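Local coordinates for DNA/RNA-binding protein Alba (Thermoplasma volcanium, PDB 4Z9E), which probably binds double-stranded DNA tightly but without sequence specificity and takes part in DNA compaction, at residues Ser42-Val47 and Ser81-Thr86. Sequence-based numbering, arbitrary orientation.
Sequences SKAVDV and SSIEIT
A44 turns its methyl group toward two isoleucines of the strand, I83 and I85, which follow each other on the same face of the sheet with E84 pointing away between them. CB of A44 lies 4.2 Å from CG2 of I83 and 4.4 Å from CD1 of I85, so the small residue meets a branch methyl of one isoleucine and the chain end of the other. I85 comes closest: its CG1 stands anti to the carbonyl carbon (chi1 -52°), and the extended chi2 of 160° carries CD1 across to the helix backbone, 3.9 Å from O of A44. That is a van der Waals approach to a peptide group. V45 joins from the flank, its CG2 4.4 Å from CD1 of I83, the terminal methyl of a side chain that is extended in both torsions.

No hydrogen bond crosses the interface; all four touching residues are buried, and methyl groups meet one another and, at I85, the helix backbone. With alanine facing the strand, the segment axes come within 9.4 Å and run nearly parallel, at 11°.

This is helix-on-sheet packing in the alpha/beta core of the Alba fold. Helix 41-55 covers one face of the mixed sheet, where strand 80-88 lies between antiparallel neighbours 31-37 and 60-69. A44 also touches A36 of the former, while I83 and L66 of the latter meet. The second subunit closes in nearby: its L66 packs on I85, its S81 on V45, and its D46 accepts a hydrogen bond from S81, placing this piece of core beside the dimer interface.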
loop_
_atom_site.group_PDB
_atom_site.type_symbol
_atom_site.label_atom_id
_atom_site.label_comp_id
_atom_site.label_asym_id
_atom_site.label_seq_id
_atom_site.Cartn_x
_atom_site.Cartn_y
_atom_site.Cartn_z
ATOM N N SER A 42 -4.584 1.302 3.768
ATOM C CA SER A 42 -5.564 1.793 2.808
ATOM C C SER A 42 -5.754 3.299 2.902
ATOM O O SER A 42 -5.801 4.011 1.895
ATOM C CB SER A 42 -6.902 1.105 3.059
ATOM O OG SER A 42 -6.900 -0.153 2.437
ATOM N N LYS A 43 -5.922 3.772 4.123
ATOM C CA LYS A 43 -6.162 5.178 4.343
ATOM C C LYS A 43 -4.931 6.033 3.987
ATOM O O LYS A 43 -5.077 7.126 3.452
ATOM C CB LYS A 43 -6.608 5.397 5.785
ATOM C CG LYS A 43 -7.004 6.824 6.108
ATOM C CD LYS A 43 -7.174 7.052 7.602
ATOM C CE LYS A 43 -8.569 6.731 8.067
ATOM N NZ LYS A 43 -8.726 7.256 9.450
ATOM N N ALA A 44 -3.726 5.552 4.275
ATOM C CA ALA A 44 -2.528 6.292 3.894
ATOM C C ALA A 44 -2.470 6.499 2.380
ATOM O O ALA A 44 -2.089 7.567 1.914
ATOM C CB ALA A 44 -1.264 5.600 4.394
ATOM N N VAL A 45 -2.802 5.466 1.617
ATOM C CA VAL A 45 -2.858 5.570 0.150
ATOM C C VAL A 45 -3.889 6.607 -0.279
ATOM O O VAL A 45 -3.569 7.479 -1.080
ATOM C CB VAL A 45 -3.129 4.212 -0.545
ATOM C CG1 VAL A 45 -3.222 4.390 -2.060
ATOM C CG2 VAL A 45 -2.000 3.227 -0.243
ATOM N N ASP A 46 -5.101 6.531 0.271
ATOM C CA ASP A 46 -6.106 7.595 0.096
ATOM C C ASP A 46 -5.563 9.012 0.353
ATOM O O ASP A 46 -5.760 9.918 -0.485
ATOM C CB ASP A 46 -7.345 7.381 0.993
ATOM C CG ASP A 46 -8.141 6.109 0.658
ATOM O OD1 ASP A 46 -7.977 5.490 -0.434
ATOM O OD2 ASP A 46 -8.966 5.725 1.525
ATOM N N VAL A 47 -4.910 9.212 1.508
ATOM C CA VAL A 47 -4.384 10.521 1.870
ATOM C C VAL A 47 -3.493 11.042 0.772
ATOM O O VAL A 47 -3.657 12.168 0.333
ATOM C CB VAL A 47 -3.611 10.509 3.207
ATOM C CG1 VAL A 47 -2.744 11.752 3.357
ATOM C CG2 VAL A 47 -4.579 10.377 4.368
ATOM N N SER A 81 2.032 -5.293 8.730
ATOM C CA SER A 81 2.536 -4.616 7.527
ATOM C C SER A 81 2.586 -3.084 7.722
ATOM O O SER A 81 1.784 -2.489 8.452
ATOM C CB SER A 81 1.638 -4.931 6.333
ATOM O OG SER A 81 1.832 -6.245 5.828
ATOM N N SER A 82 3.530 -2.442 7.052
ATOM C CA SER A 82 3.649 -1.009 7.145
ATOM C C SER A 82 4.006 -0.391 5.784
ATOM O O SER A 82 4.627 -1.047 4.924
ATOM C CB SER A 82 4.670 -0.631 8.222
ATOM O OG SER A 82 5.922 -0.365 7.639
ATOM N N ILE A 83 3.605 0.861 5.589
ATOM C CA ILE A 83 3.936 1.583 4.367
ATOM C C ILE A 83 4.498 2.929 4.771
ATOM O O ILE A 83 4.102 3.502 5.784
ATOM C CB ILE A 83 2.743 1.716 3.395
ATOM C CG1 ILE A 83 3.186 2.302 2.056
ATOM C CG2 ILE A 83 1.669 2.596 3.988
ATOM C CD1 ILE A 83 2.126 2.257 0.965
ATOM N N GLU A 84 5.459 3.386 3.980
ATOM C CA GLU A 84 6.031 4.700 4.104
ATOM C C GLU A 84 5.984 5.260 2.693
ATOM O O GLU A 84 6.559 4.663 1.771
ATOM C CB GLU A 84 7.461 4.587 4.619
ATOM C CG GLU A 84 8.258 5.875 4.691
ATOM C CD GLU A 84 9.728 5.636 5.054
ATOM O OE1 GLU A 84 10.006 4.832 5.985
ATOM O OE2 GLU A 84 10.616 6.249 4.408
ATOM N N ILE A 85 5.251 6.366 2.524
ATOM C CA ILE A 85 5.118 7.069 1.231
ATOM C C ILE A 85 5.777 8.451 1.307
ATOM O O ILE A 85 5.408 9.291 2.149
ATOM C CB ILE A 85 3.637 7.247 0.802
ATOM C CG1 ILE A 85 2.879 5.926 0.838
ATOM C CG2 ILE A 85 3.531 7.830 -0.595
ATOM C CD1 ILE A 85 1.373 6.100 0.893
ATOM N N THR A 86 6.747 8.678 0.425
ATOM C CA THR A 86 7.455 9.954 0.345
ATOM C C THR A 86 6.924 10.793 -0.809
ATOM O O THR A 86 6.974 10.358 -1.946
ATOM C CB THR A 86 8.976 9.744 0.133
ATOM O OG1 THR A 86 9.478 8.937 1.190
ATOM C CG2 THR A 86 9.735 11.066 0.127
#